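Local coordinates for ABC transporter periplasmic substrate-binding protein (Desulfovibrio alaskensis, PDB 5MY5) that probably captures tungstate in the periplasm with high selectivity and delivers it to an ABC transporter for uptake into the cell, at residues A31-T36 and L80-A85; M70-D75 and P231-K236; D106-G111 and L210-E215; F138-D143 and Y169-Q174. The protein carries 2 engineered substitutions. All blocks are in the same frame, centred on the assembly; numbering follows the deposited sequence.

Interaction 1. Residues A31-T36 and L80-A85; sequences ATTTST and LVHAPA
T33 and H82 approach from opposite directions, the threonine hydroxyl reaching the edge of the imidazole in its plane, with T33 OG1 2.6 Å from H82 NE2 in a short hydrogen bond. The approach depends on T33 chi1 (69°), which sets OG1 between the backbone N and the carbonyl carbon while CG2 is left to pack against V81 CG1. S35 OG comes to the same nitrogen obliquely, at 3.1 Å from H82 NE2. T36 slides past the ring in the opposite direction and lies at its edge near CD2. Its hydroxyl is also tied to that of T33, T33 OG1 to T36 OG1 being 2.7 Å. Three hydroxyls thus gather round the NE2 end of the imidazole, and a chain of bonds runs from H82 NE2 through T33 OG1 to T36 OG1.

Just upstream, the backbones are joined by L80 N to A31 O (3.0 Å). T32 OG1 donates to L80 O across 2.7 Å; it stands anti to the backbone N (chi1 -169°) and is tilted 18° from the carbonyl plane of L80.

A second shell holds these groups. Y224 bonds T36 OG1 and brings its ring against that of H82, while N222 takes a weak bond from H82 ND1. T33 is the N-cap residue of helix 34-39, and the hydroxyl-rich T32-S35 run there is consistent with a part in oxyanion recognition, as in related binding proteins. Strand 27-33 runs parallel to strand 78-81 here, with helix 41-53 packed on T32 and L80 through L42, and helix 64-72 on A31 and T33.

Interaction 2. Residues M70-D75 and P231-K236; sequences MGENCD and PAHCPK
C74 and C234 bring their backbones together at a CA-CA distance of 5.5 Å, where a Schellman motif closing helix 64-72 is stapled by a disulfide to the loop between strand 221-228 and helix 239-250. C74 takes positive phi (69°), and two bonds return to the last turn of the helix, D75 N to M70 O and C74 N to G71 O. The P231-H233 backbone has helical angles without regular helical bonds.

Both cysteines turn SG away from their own carbonyl carbon, and the sulfurs join at 2.1 Å, C74 SG to C234 SG, with a chi3 of -82°. Next to the bridge, H233 extends CG opposite its backbone N (chi1 -175°), which carries the ring to the helix end. There H233 NE2 donates to E72 O over 2.9 Å, meeting a lone pair in the carbonyl plane, and that oxygen lies close to the plane of the imidazole. A carbonyl at the C-terminal end of the helix is thereby satisfied by the loop. F95 meets the H233 ring and also touches E72, so the histidine is steadied from another loop. The disulfide sulfur approaches the imidazole obliquely, C74 SG standing 4.7 Å from the H233 ring centroid.

Interaction 3. Residues D106-G111 and L210-E215; sequences DFVIIG and LKILVE
I109 O is gripped by two backbone donors of the facing strand, L213 N at 2.9 Å and V214 N at 3.1 Å from I109 O. The first lies in the carbonyl plane and the second is tilted by 16°. I109 N returns a bond to V214 O. Beyond this point the register has moved by one residue, and G111 is paired with K211 through bonds in both directions, the shorter being K211 N to G111 O at 2.8 Å.

I109 and V214 lie alongside on one face, with I109 CB 3.8 Å from V214 CB; helix 124-133 covers them through L128, V124 and A127. On the other face V108 and I212 pack together, joined by I110 CG2 against I212 CG1. L210 and I110 cross at about a right angle, I110 chi1 (72°) setting CG1 between the backbone N and the carbonyl carbon so that CD1 meets L210 CD1, and L213 CD1 lies 3.6 Å from CA of G111. R194 of helix 194-203 lies over V108 and I212 and makes salt bridges to both D106 and E215. With L213 and V214 both opposite I109, the arrangement is a classic beta bulge in an antiparallel pair.

Interaction 4. Residues F138-D143 and Y169-Q174; sequences FVSRGD and YVQTGQ
F138-S140 and Y169-Q171 run parallel, their strand axes 25° apart, with V170 N donating to F138 O, S140 N to V170 O, and T172 N to S140 O. The strands flank helix 146-155 in a beta-alpha-beta unit. F138 and Y169 lie side by side, pointing the same way. The ring planes are nearly parallel, 6° apart, but the rings meet rim to rim, F138 CD1 being 3.7 Å from Y169 CE1. On the reverse face V139 crosses T172 at about a right angle, with the methyl pair V139 CG1 and T172 CG2 tight at 3.4 Å.

S140 swings OG opposite its backbone N (chi1 178°), where it accepts from G142 N in an ST turn. E151 of the intervening helix bonds S140 OG with one carboxylate oxygen and Y169 OH with the other, linking the two strands. T172 OG1 makes a second ST turn by accepting from Q174 N, and also bonds T179.

Past the strand ends R141 folds back through two bends. R141 NE donates to Q174 O at 2.9 Å, on a lone pair, while R141 NH2 forms a salt bridge to D143 OD2 at 2.9 Å. A water donates to D143 OD2, and S145 binds the other carboxylate oxygen. Held by a carbonyl and a carboxylate, the guanidinium probably has little rotational freedom, and its charge is probably balanced in part by D143 of its own loop.

Interactions 1 and 2 belong to one side of the molecule: their centres are 17 Å apart, and they touch where A31 CB packs on M70 SD at 4.2 Å. Interactions 3 and 4, about 16 Å apart between centres, lie in the other lobe, and interaction 4 is nested in the chain between the two strands of interaction 3. Interactions 1 and 4 face each other across the interlobe region, nearest atoms about 8 Å apart, as expected of a two-lobed binding protein whose oxyanion site probably lies between them. The disulfide of interaction 2 is remote, about 37 Å from interaction 4 between centres. A sodium ion sits about 10 Å from the Y169 side chain.

Interaction 1. Residues A31-T36 and L80-A85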
loop_
_atom_site.group_PDB
_atom_site.type_symbol
_atom_site.label_atom_id
_atom_site.label_comp_id
_atom_site.label_asym_id
_atom_site.label_seq_id
_atom_site.Cartn_x
_atom_site.Cartn_y
_atom_site.Cartn_z
ATOM N N ALA A 31 -9.572 -12.557 -0.571
ATOM C CA ALA A 31 -9.741 -11.301 -1.210
ATOM C C ALA A 31 -8.651 -10.393 -0.803
ATOM O O ALA A 31 -8.327 -10.246 0.389
ATOM C CB ALA A 31 -11.070 -10.681 -0.825
ATOM N N THR A 32 -8.062 -9.726 -1.801
ATOM C CA THR A 32 -7.007 -8.714 -1.565
ATOM C C THR A 32 -7.143 -7.532 -2.531
ATOM O O THR A 32 -8.171 -7.460 -3.193
ATOM C CB THR A 32 -5.667 -9.414 -1.683
ATOM O OG1 THR A 32 -4.580 -8.583 -1.215
ATOM C CG2 THR A 32 -5.308 -9.834 -3.113
ATOM N N THR A 33 -6.176 -6.655 -2.547
ATOM C CA THR A 33 -6.324 -5.419 -3.310
ATOM C C THR A 33 -5.562 -5.435 -4.606
ATOM O O THR A 33 -4.567 -6.145 -4.736
ATOM C CB THR A 33 -5.894 -4.227 -2.508
ATOM O OG1 THR A 33 -4.467 -4.198 -2.282
ATOM C CG2 THR A 33 -6.584 -4.251 -1.119
ATOM N N THR A 34 -5.988 -4.570 -5.537
ATOM C CA THR A 34 -5.328 -4.396 -6.799
ATOM C C THR A 34 -3.877 -4.007 -6.610
ATOM O O THR A 34 -3.003 -4.580 -7.189
ATOM C CB THR A 34 -6.093 -3.298 -7.545
ATOM O OG1 THR A 34 -7.459 -3.700 -7.662
ATOM C CG2 THR A 34 -5.444 -3.019 -8.956
ATOM N N SER A 35 -3.585 -3.114 -5.678
ATOM C CA SER A 35 -2.231 -2.712 -5.468
ATOM C C SER A 35 -1.402 -3.908 -4.995
ATOM O O SER A 35 -0.218 -4.076 -5.412
ATOM C CB SER A 35 -2.040 -1.534 -4.481
ATOM O OG SER A 35 -2.607 -1.812 -3.247
ATOM N N THR A 36 -2.000 -4.741 -4.124
ATOM C CA THR A 36 -1.280 -5.923 -3.612
ATOM C C THR A 36 -0.896 -6.819 -4.784
ATOM O O THR A 36 0.278 -7.284 -4.912
ATOM C CB THR A 36 -2.124 -6.682 -2.589
ATOM O OG1 THR A 36 -2.467 -5.805 -1.509
ATOM C CG2 THR A 36 -1.310 -7.824 -1.988
ATOM N N LEU A 80 -6.644 -10.053 2.835
ATOM C CA LEU A 80 -5.242 -9.485 3.014
ATOM C C LEU A 80 -5.369 -8.081 2.483
ATOM O O LEU A 80 -5.416 -7.838 1.292
ATOM C CB LEU A 80 -4.204 -10.314 2.219
ATOM C CG LEU A 80 -2.775 -9.794 2.345
ATOM C CD1 LEU A 80 -2.240 -9.825 3.766
ATOM C CD2 LEU A 80 -1.902 -10.649 1.354
ATOM N N VAL A 81 -5.351 -7.112 3.405
ATOM C CA VAL A 81 -5.663 -5.724 3.010
ATOM C C VAL A 81 -4.780 -4.764 3.789
ATOM O O VAL A 81 -3.920 -5.210 4.567
ATOM C CB VAL A 81 -7.159 -5.368 3.206
ATOM C CG1 VAL A 81 -8.022 -6.145 2.188
ATOM C CG2 VAL A 81 -7.569 -5.716 4.588
ATOM N N HIS A 82 -4.945 -3.476 3.490
ATOM C CA HIS A 82 -4.024 -2.467 4.040
ATOM C C HIS A 82 -4.752 -1.160 4.285
ATOM O O HIS A 82 -4.419 -0.126 3.680
ATOM C CB HIS A 82 -2.814 -2.287 3.118
ATOM C CG HIS A 82 -3.166 -2.171 1.681
ATOM N ND1 HIS A 82 -3.358 -0.968 1.063
ATOM C CD2 HIS A 82 -3.392 -3.121 0.721
ATOM C CE1 HIS A 82 -3.680 -1.165 -0.212
ATOM N NE2 HIS A 82 -3.719 -2.476 -0.445
ATOM N N ALA A 83 -5.767 -1.272 5.119
ATOM C CA ALA A 83 -6.658 -0.147 5.443
ATOM C C ALA A 83 -7.191 -0.242 6.900
ATOM O O ALA A 83 -8.287 -0.703 7.169
ATOM C CB ALA A 83 -7.783 -0.098 4.430
ATOM N N PRO A 84 -6.325 0.221 7.818
ATOM C CA PRO A 84 -6.566 -0.092 9.230
ATOM C C PRO A 84 -7.953 0.317 9.774
ATOM O O PRO A 84 -8.559 -0.460 10.437
ATOM C CB PRO A 84 -5.391 0.608 9.926
ATOM C CG PRO A 84 -4.283 0.615 8.895
ATOM C CD PRO A 84 -4.978 0.741 7.591
ATOM N N ALA A 85 -8.447 1.509 9.467
ATOM C CA ALA A 85 -9.779 1.899 9.996
ATOM C C ALA A 85 -10.905 1.019 9.485
ATOM O O ALA A 85 -11.764 0.579 10.262
ATOM C CB ALA A 85 -10.097 3.381 9.706
#

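Interaction 2. Residues M70-D75 and P231-K236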
loop_
_atom_site.group_PDB
_atom_site.type_symbol
_atom_site.label_atom_id
_atom_site.label_comp_id
_atom_site.label_asym_id
_atom_site.label_seq_id
_atom_site.Cartn_x
_atom_site.Cartn_y
_atom_site.Cartn_z
ATOM N N MET A 70 -16.649 -8.546 -0.201
ATOM C CA MET A 70 -16.529 -9.967 -0.460
ATOM C C MET A 70 -16.467 -10.769 0.825
ATOM O O MET A 70 -17.080 -11.846 0.923
ATOM C CB MET A 70 -15.315 -10.311 -1.329
ATOM C CG MET A 70 -15.404 -9.842 -2.805
ATOM S SD MET A 70 -13.999 -10.226 -3.841
ATOM C CE MET A 70 -14.579 -11.905 -4.348
ATOM N N GLY A 71 -15.730 -10.279 1.874
ATOM C CA GLY A 71 -15.710 -10.925 3.150
ATOM C C GLY A 71 -17.055 -10.879 3.832
ATOM O O GLY A 71 -17.550 -11.897 4.342
ATOM N N GLU A 72 -17.685 -9.701 3.825
ATOM C CA GLU A 72 -19.040 -9.607 4.333
ATOM C C GLU A 72 -20.068 -10.530 3.610
ATOM O O GLU A 72 -20.902 -11.061 4.276
ATOM C CB GLU A 72 -19.504 -8.151 4.237
ATOM C CG GLU A 72 -20.828 -7.890 4.939
ATOM C CD GLU A 72 -21.234 -6.429 4.851
ATOM O OE1 GLU A 72 -20.412 -5.607 4.408
ATOM O OE2 GLU A 72 -22.396 -6.142 5.278
ATOM N N ASN A 73 -19.933 -10.755 2.310
ATOM C CA ASN A 73 -20.865 -11.615 1.572
ATOM C C ASN A 73 -20.497 -13.099 1.686
ATOM O O ASN A 73 -21.107 -13.931 1.022
ATOM C CB ASN A 73 -20.863 -11.186 0.128
ATOM C CG ASN A 73 -22.075 -11.692 -0.681
ATOM O OD1 ASN A 73 -23.259 -11.398 -0.353
ATOM N ND2 ASN A 73 -21.788 -12.407 -1.778
ATOM N N CYS A 74 -19.476 -13.439 2.455
ATOM C CA CYS A 74 -19.031 -14.812 2.678
ATOM C C CYS A 74 -18.421 -15.414 1.420
ATOM O O CYS A 74 -18.405 -16.657 1.269
ATOM C CB CYS A 74 -20.144 -15.701 3.259
ATOM S SG CYS A 74 -20.819 -15.090 4.833
ATOM N N ASP A 75 -17.955 -14.586 0.505
ATOM C CA ASP A 75 -17.409 -15.040 -0.760
ATOM C C ASP A 75 -16.028 -15.747 -0.571
ATOM O O ASP A 75 -15.496 -16.454 -1.467
ATOM C CB ASP A 75 -17.243 -13.912 -1.784
ATOM C CG ASP A 75 -18.511 -13.323 -2.285
ATOM O OD1 ASP A 75 -19.420 -14.119 -2.541
ATOM O OD2 ASP A 75 -18.569 -12.086 -2.576
ATOM N N PRO A 231 -16.446 -17.303 11.317
ATOM C CA PRO A 231 -17.432 -18.395 11.135
ATOM C C PRO A 231 -18.816 -18.130 11.776
ATOM O O PRO A 231 -19.832 -18.681 11.345
ATOM C CB PRO A 231 -16.744 -19.616 11.802
ATOM C CG PRO A 231 -15.379 -19.216 12.035
ATOM C CD PRO A 231 -15.223 -17.764 11.991
ATOM N N ALA A 232 -18.847 -17.213 12.696
ATOM C CA ALA A 232 -20.147 -16.760 13.250
ATOM C C ALA A 232 -20.959 -15.990 12.269
ATOM O O ALA A 232 -22.204 -15.979 12.359
ATOM C CB ALA A 232 -19.899 -15.950 14.480
ATOM N N HIS A 233 -20.300 -15.333 11.321
ATOM C CA HIS A 233 -21.003 -14.628 10.226
ATOM C C HIS A 233 -21.150 -15.508 8.992
ATOM O O HIS A 233 -22.171 -15.445 8.274
ATOM C CB HIS A 233 -20.225 -13.329 9.885
ATOM C CG HIS A 233 -20.893 -12.465 8.863
ATOM N ND1 HIS A 233 -22.087 -11.815 9.108
ATOM C CD2 HIS A 233 -20.571 -12.199 7.575
ATOM C CE1 HIS A 233 -22.433 -11.129 8.028
ATOM N NE2 HIS A 233 -21.534 -11.360 7.069
ATOM N N CYS A 234 -20.150 -16.365 8.722
ATOM C CA CYS A 234 -20.157 -17.219 7.512
ATOM C C CYS A 234 -19.876 -18.628 7.984
ATOM O O CYS A 234 -18.715 -19.042 8.113
ATOM C CB CYS A 234 -19.032 -16.732 6.584
ATOM S SG CYS A 234 -19.140 -15.026 6.060
ATOM N N PRO A 235 -20.937 -19.445 8.233
ATOM C CA PRO A 235 -20.582 -20.643 8.994
ATOM C C PRO A 235 -19.826 -21.672 8.191
ATOM O O PRO A 235 -19.266 -22.568 8.838
ATOM C CB PRO A 235 -21.935 -21.160 9.506
ATOM C CG PRO A 235 -22.724 -19.915 9.644
ATOM C CD PRO A 235 -22.319 -19.020 8.490
ATOM N N LYS A 236 -19.825 -21.599 6.855
ATOM C CA LYS A 236 -19.129 -22.587 6.038
ATOM C C LYS A 236 -17.694 -22.136 5.688
ATOM O O LYS A 236 -17.077 -22.725 4.786
ATOM C CB LYS A 236 -19.939 -22.895 4.751
ATOM C CG LYS A 236 -21.300 -23.542 5.092
ATOM C CD LYS A 236 -21.900 -24.261 3.935
ATOM C CE LYS A 236 -23.228 -24.891 4.371
ATOM N NZ LYS A 236 -23.659 -25.920 3.384
#

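Interaction 3. Residues D106-G111 and L210-E215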
loop_
_atom_site.group_PDB
_atom_site.type_symbol
_atom_site.label_atom_id
_atom_site.label_comp_id
_atom_site.label_asym_id
_atom_site.label_seq_id
_atom_site.Cartn_x
_atom_site.Cartn_y
_atom_site.Cartn_z
ATOM N N ASP A 106 5.578 1.014 1.609
ATOM C CA ASP A 106 5.567 2.408 1.972
ATOM C C ASP A 106 5.383 3.321 0.800
ATOM O O ASP A 106 5.486 2.975 -0.333
ATOM C CB ASP A 106 6.799 2.802 2.803
ATOM C CG ASP A 106 8.095 2.757 2.012
ATOM O OD1 ASP A 106 8.212 2.123 0.933
ATOM O OD2 ASP A 106 9.109 3.332 2.522
ATOM N N PHE A 107 5.106 4.572 1.154
ATOM C CA PHE A 107 4.989 5.662 0.228
ATOM C C PHE A 107 6.181 6.590 0.350
ATOM O O PHE A 107 6.727 6.652 1.388
ATOM C CB PHE A 107 3.663 6.453 0.492
ATOM C CG PHE A 107 2.411 5.646 0.191
ATOM C CD1 PHE A 107 1.899 5.622 -1.034
ATOM C CD2 PHE A 107 1.772 4.974 1.253
ATOM C CE1 PHE A 107 0.711 4.844 -1.300
ATOM C CE2 PHE A 107 0.587 4.270 1.017
ATOM C CZ PHE A 107 0.123 4.182 -0.253
ATOM N N VAL A 108 6.458 7.333 -0.690
ATOM C CA VAL A 108 7.594 8.316 -0.734
ATOM C C VAL A 108 7.153 9.592 -1.415
ATOM O O VAL A 108 6.220 9.596 -2.252
ATOM C CB VAL A 108 8.835 7.693 -1.390
ATOM C CG1 VAL A 108 9.363 6.443 -0.598
ATOM C CG2 VAL A 108 8.583 7.347 -2.752
ATOM N N ILE A 109 7.821 10.708 -1.084
ATOM C CA ILE A 109 7.644 11.931 -1.892
ATOM C C ILE A 109 8.833 12.081 -2.806
ATOM O O ILE A 109 9.985 11.968 -2.318
ATOM C CB ILE A 109 7.435 13.140 -0.966
ATOM C CG1 ILE A 109 6.167 12.876 -0.093
ATOM C CG2 ILE A 109 7.366 14.383 -1.808
ATOM C CD1 ILE A 109 6.079 13.847 1.001
ATOM N N ILE A 110 8.582 12.340 -4.053
ATOM C CA ILE A 110 9.613 12.457 -5.113
ATOM C C ILE A 110 9.530 13.840 -5.682
ATOM O O ILE A 110 8.512 14.554 -5.543
ATOM C CB ILE A 110 9.534 11.377 -6.158
ATOM C CG1 ILE A 110 8.320 11.572 -7.075
ATOM C CG2 ILE A 110 9.519 10.045 -5.477
ATOM C CD1 ILE A 110 8.123 10.573 -8.154
ATOM N N GLY A 111 10.636 14.276 -6.289
ATOM C CA GLY A 111 10.683 15.590 -6.920
ATOM C C GLY A 111 11.933 15.713 -7.759
ATOM O O GLY A 111 12.782 14.761 -7.757
ATOM N N LEU A 210 13.054 12.664 -11.510
ATOM C CA LEU A 210 12.487 12.770 -10.191
ATOM C C LEU A 210 13.125 11.697 -9.336
ATOM O O LEU A 210 13.240 10.567 -9.763
ATOM C CB LEU A 210 10.978 12.519 -10.232
ATOM C CG LEU A 210 10.153 13.436 -11.108
ATOM C CD1 LEU A 210 8.736 12.926 -11.135
ATOM C CD2 LEU A 210 10.294 14.928 -10.680
ATOM N N LYS A 211 13.571 12.123 -8.198
ATOM C CA LYS A 211 14.312 11.286 -7.203
ATOM C C LYS A 211 13.483 11.175 -5.938
ATOM O O LYS A 211 12.624 12.064 -5.643
ATOM C CB LYS A 211 15.675 11.966 -6.939
ATOM C CG LYS A 211 16.437 12.292 -8.202
ATOM C CD LYS A 211 16.834 11.062 -8.989
ATOM C CE LYS A 211 17.747 11.429 -10.172
ATOM N NZ LYS A 211 18.019 10.299 -11.130
ATOM N N ILE A 212 13.707 10.166 -5.112
ATOM C CA ILE A 212 13.102 10.073 -3.836
ATOM C C ILE A 212 13.721 11.106 -2.915
ATOM O O ILE A 212 14.966 11.110 -2.748
ATOM C CB ILE A 212 13.187 8.674 -3.158
ATOM C CG1 ILE A 212 12.446 7.625 -4.035
ATOM C CG2 ILE A 212 12.727 8.748 -1.722
ATOM C CD1 ILE A 212 12.715 6.217 -3.522
ATOM N N LEU A 213 12.910 11.997 -2.400
ATOM C CA LEU A 213 13.359 13.084 -1.535
ATOM C C LEU A 213 12.886 13.008 -0.130
ATOM O O LEU A 213 13.537 13.519 0.762
ATOM C CB LEU A 213 13.011 14.412 -2.210
ATOM C CG LEU A 213 13.575 14.769 -3.546
ATOM C CD1 LEU A 213 13.017 16.019 -4.213
ATOM C CD2 LEU A 213 15.126 14.890 -3.376
ATOM N N VAL A 214 11.752 12.345 0.155
ATOM C CA VAL A 214 11.306 12.192 1.499
ATOM C C VAL A 214 10.845 10.728 1.654
ATOM O O VAL A 214 10.039 10.318 0.850
ATOM C CB VAL A 214 10.093 13.133 1.777
ATOM C CG1 VAL A 214 9.573 12.982 3.167
ATOM C CG2 VAL A 214 10.444 14.591 1.425
ATOM N N GLU A 215 11.351 10.017 2.671
ATOM C CA GLU A 215 11.061 8.575 2.885
ATOM C C GLU A 215 11.389 8.223 4.302
ATOM O O GLU A 215 12.177 8.949 4.955
ATOM C CB GLU A 215 11.842 7.697 1.855
ATOM C CG GLU A 215 13.374 7.640 2.108
ATOM C CD GLU A 215 14.122 6.754 1.132
ATOM O OE1 GLU A 215 13.589 5.734 0.659
ATOM O OE2 GLU A 215 15.283 7.074 0.790
#

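Interaction 4. Residues F138-D143 and Y169-Q174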
loop_
_atom_site.group_PDB
_atom_site.type_symbol
_atom_site.label_atom_id
_atom_site.label_comp_id
_atom_site.label_asym_id
_atom_site.label_seq_id
_atom_site.Cartn_x
_atom_site.Cartn_y
_atom_site.Cartn_z
ATOM N N PHE A 138 2.943 20.703 -6.664
ATOM C CA PHE A 138 2.694 19.406 -5.957
ATOM C C PHE A 138 1.542 18.735 -6.729
ATOM O O PHE A 138 0.454 19.328 -6.907
ATOM C CB PHE A 138 2.298 19.548 -4.514
ATOM C CG PHE A 138 2.163 18.217 -3.819
ATOM C CD1 PHE A 138 0.970 17.489 -3.946
ATOM C CD2 PHE A 138 3.238 17.591 -3.144
ATOM C CE1 PHE A 138 0.824 16.240 -3.382
ATOM C CE2 PHE A 138 3.094 16.341 -2.590
ATOM C CZ PHE A 138 1.935 15.667 -2.704
ATOM N N VAL A 139 1.739 17.489 -7.131
ATOM C CA VAL A 139 0.796 16.789 -7.958
ATOM C C VAL A 139 0.101 15.664 -7.196
ATOM O O VAL A 139 0.708 14.732 -6.700
ATOM C CB VAL A 139 1.472 16.212 -9.219
ATOM C CG1 VAL A 139 0.448 15.710 -10.134
ATOM C CG2 VAL A 139 2.353 17.230 -9.935
ATOM N N SER A 140 -1.214 15.817 -7.046
ATOM C CA SER A 140 -2.135 14.845 -6.444
ATOM C C SER A 140 -2.755 13.920 -7.524
ATOM O O SER A 140 -3.128 14.453 -8.612
ATOM C CB SER A 140 -3.316 15.613 -5.721
ATOM O OG SER A 140 -4.268 14.798 -5.159
ATOM N N ARG A 141 -3.008 12.693 -7.151
ATOM C CA ARG A 141 -3.816 11.761 -7.964
ATOM C C ARG A 141 -5.231 12.354 -8.246
ATOM O O ARG A 141 -5.745 12.161 -9.354
ATOM C CB ARG A 141 -3.954 10.438 -7.284
ATOM C CG ARG A 141 -2.667 9.613 -7.127
ATOM C CD ARG A 141 -2.307 8.940 -8.419
ATOM N NE ARG A 141 -3.337 7.941 -8.743
ATOM C CZ ARG A 141 -3.411 6.719 -8.299
ATOM N NH1 ARG A 141 -2.479 6.143 -7.556
ATOM N NH2 ARG A 141 -4.460 5.969 -8.659
ATOM N N GLY A 142 -5.842 13.057 -7.268
ATOM C CA GLY A 142 -7.230 13.590 -7.420
ATOM C C GLY A 142 -8.270 12.589 -7.914
ATOM O O GLY A 142 -9.175 12.996 -8.597
ATOM N N ASP A 143 -8.172 11.318 -7.527
ATOM C CA ASP A 143 -9.068 10.279 -8.086
ATOM C C ASP A 143 -9.742 9.386 -7.070
ATOM O O ASP A 143 -10.359 8.363 -7.466
ATOM C CB ASP A 143 -8.269 9.422 -9.090
ATOM C CG ASP A 143 -7.234 8.552 -8.451
ATOM O OD1 ASP A 143 -6.867 8.736 -7.263
ATOM O OD2 ASP A 143 -6.692 7.736 -9.196
ATOM N N TYR A 169 -1.095 23.385 -6.543
ATOM C CA TYR A 169 -1.581 22.094 -6.246
ATOM C C TYR A 169 -2.385 21.483 -7.373
ATOM O O TYR A 169 -3.445 22.065 -7.724
ATOM C CB TYR A 169 -2.459 22.128 -5.004
ATOM C CG TYR A 169 -2.907 20.773 -4.406
ATOM C CD1 TYR A 169 -2.000 19.935 -3.723
ATOM C CD2 TYR A 169 -4.172 20.317 -4.542
ATOM C CE1 TYR A 169 -2.433 18.755 -3.160
ATOM C CE2 TYR A 169 -4.604 19.146 -4.002
ATOM C CZ TYR A 169 -3.709 18.308 -3.291
ATOM O OH TYR A 169 -4.152 17.185 -2.703
ATOM N N VAL A 170 -1.818 20.509 -8.051
ATOM C CA VAL A 170 -2.351 19.929 -9.326
ATOM C C VAL A 170 -3.043 18.629 -8.976
ATOM O O VAL A 170 -2.520 17.779 -8.259
ATOM C CB VAL A 170 -1.167 19.696 -10.284
ATOM C CG1 VAL A 170 -1.682 18.978 -11.531
ATOM C CG2 VAL A 170 -0.420 20.952 -10.632
ATOM N N GLN A 171 -4.257 18.432 -9.462
ATOM C CA GLN A 171 -5.030 17.195 -9.286
ATOM C C GLN A 171 -5.232 16.557 -10.684
ATOM O O GLN A 171 -5.875 17.129 -11.549
ATOM C CB GLN A 171 -6.376 17.480 -8.648
ATOM C CG GLN A 171 -6.227 18.040 -7.241
ATOM C CD GLN A 171 -7.523 18.348 -6.532
ATOM O OE1 GLN A 171 -8.176 19.258 -6.964
ATOM N NE2 GLN A 171 -7.905 17.600 -5.520
ATOM N N THR A 172 -4.551 15.456 -10.963
ATOM C CA THR A 172 -4.579 14.899 -12.307
ATOM C C THR A 172 -5.892 14.209 -12.669
ATOM O O THR A 172 -6.218 14.129 -13.842
ATOM C CB THR A 172 -3.401 13.902 -12.485
ATOM O OG1 THR A 172 -3.574 12.827 -11.626
ATOM C CG2 THR A 172 -2.069 14.636 -12.229
ATOM N N GLY A 173 -6.489 13.566 -11.704
ATOM C CA GLY A 173 -7.563 12.652 -11.917
ATOM C C GLY A 173 -7.101 11.382 -12.606
ATOM O O GLY A 173 -7.934 10.631 -13.116
ATOM N N GLN A 174 -5.814 11.042 -12.506
ATOM C CA GLN A 174 -5.237 9.877 -13.223
ATOM C C GLN A 174 -4.515 8.940 -12.303
ATOM O O GLN A 174 -4.362 9.237 -11.118
ATOM C CB GLN A 174 -4.307 10.347 -14.314
ATOM C CG GLN A 174 -4.961 11.196 -15.387
ATOM C CD GLN A 174 -3.973 11.726 -16.408
ATOM O OE1 GLN A 174 -3.269 12.723 -16.195
ATOM N NE2 GLN A 174 -3.916 11.061 -17.584
HETATM O O HOH W 1 -7.446 7.428 -11.818
#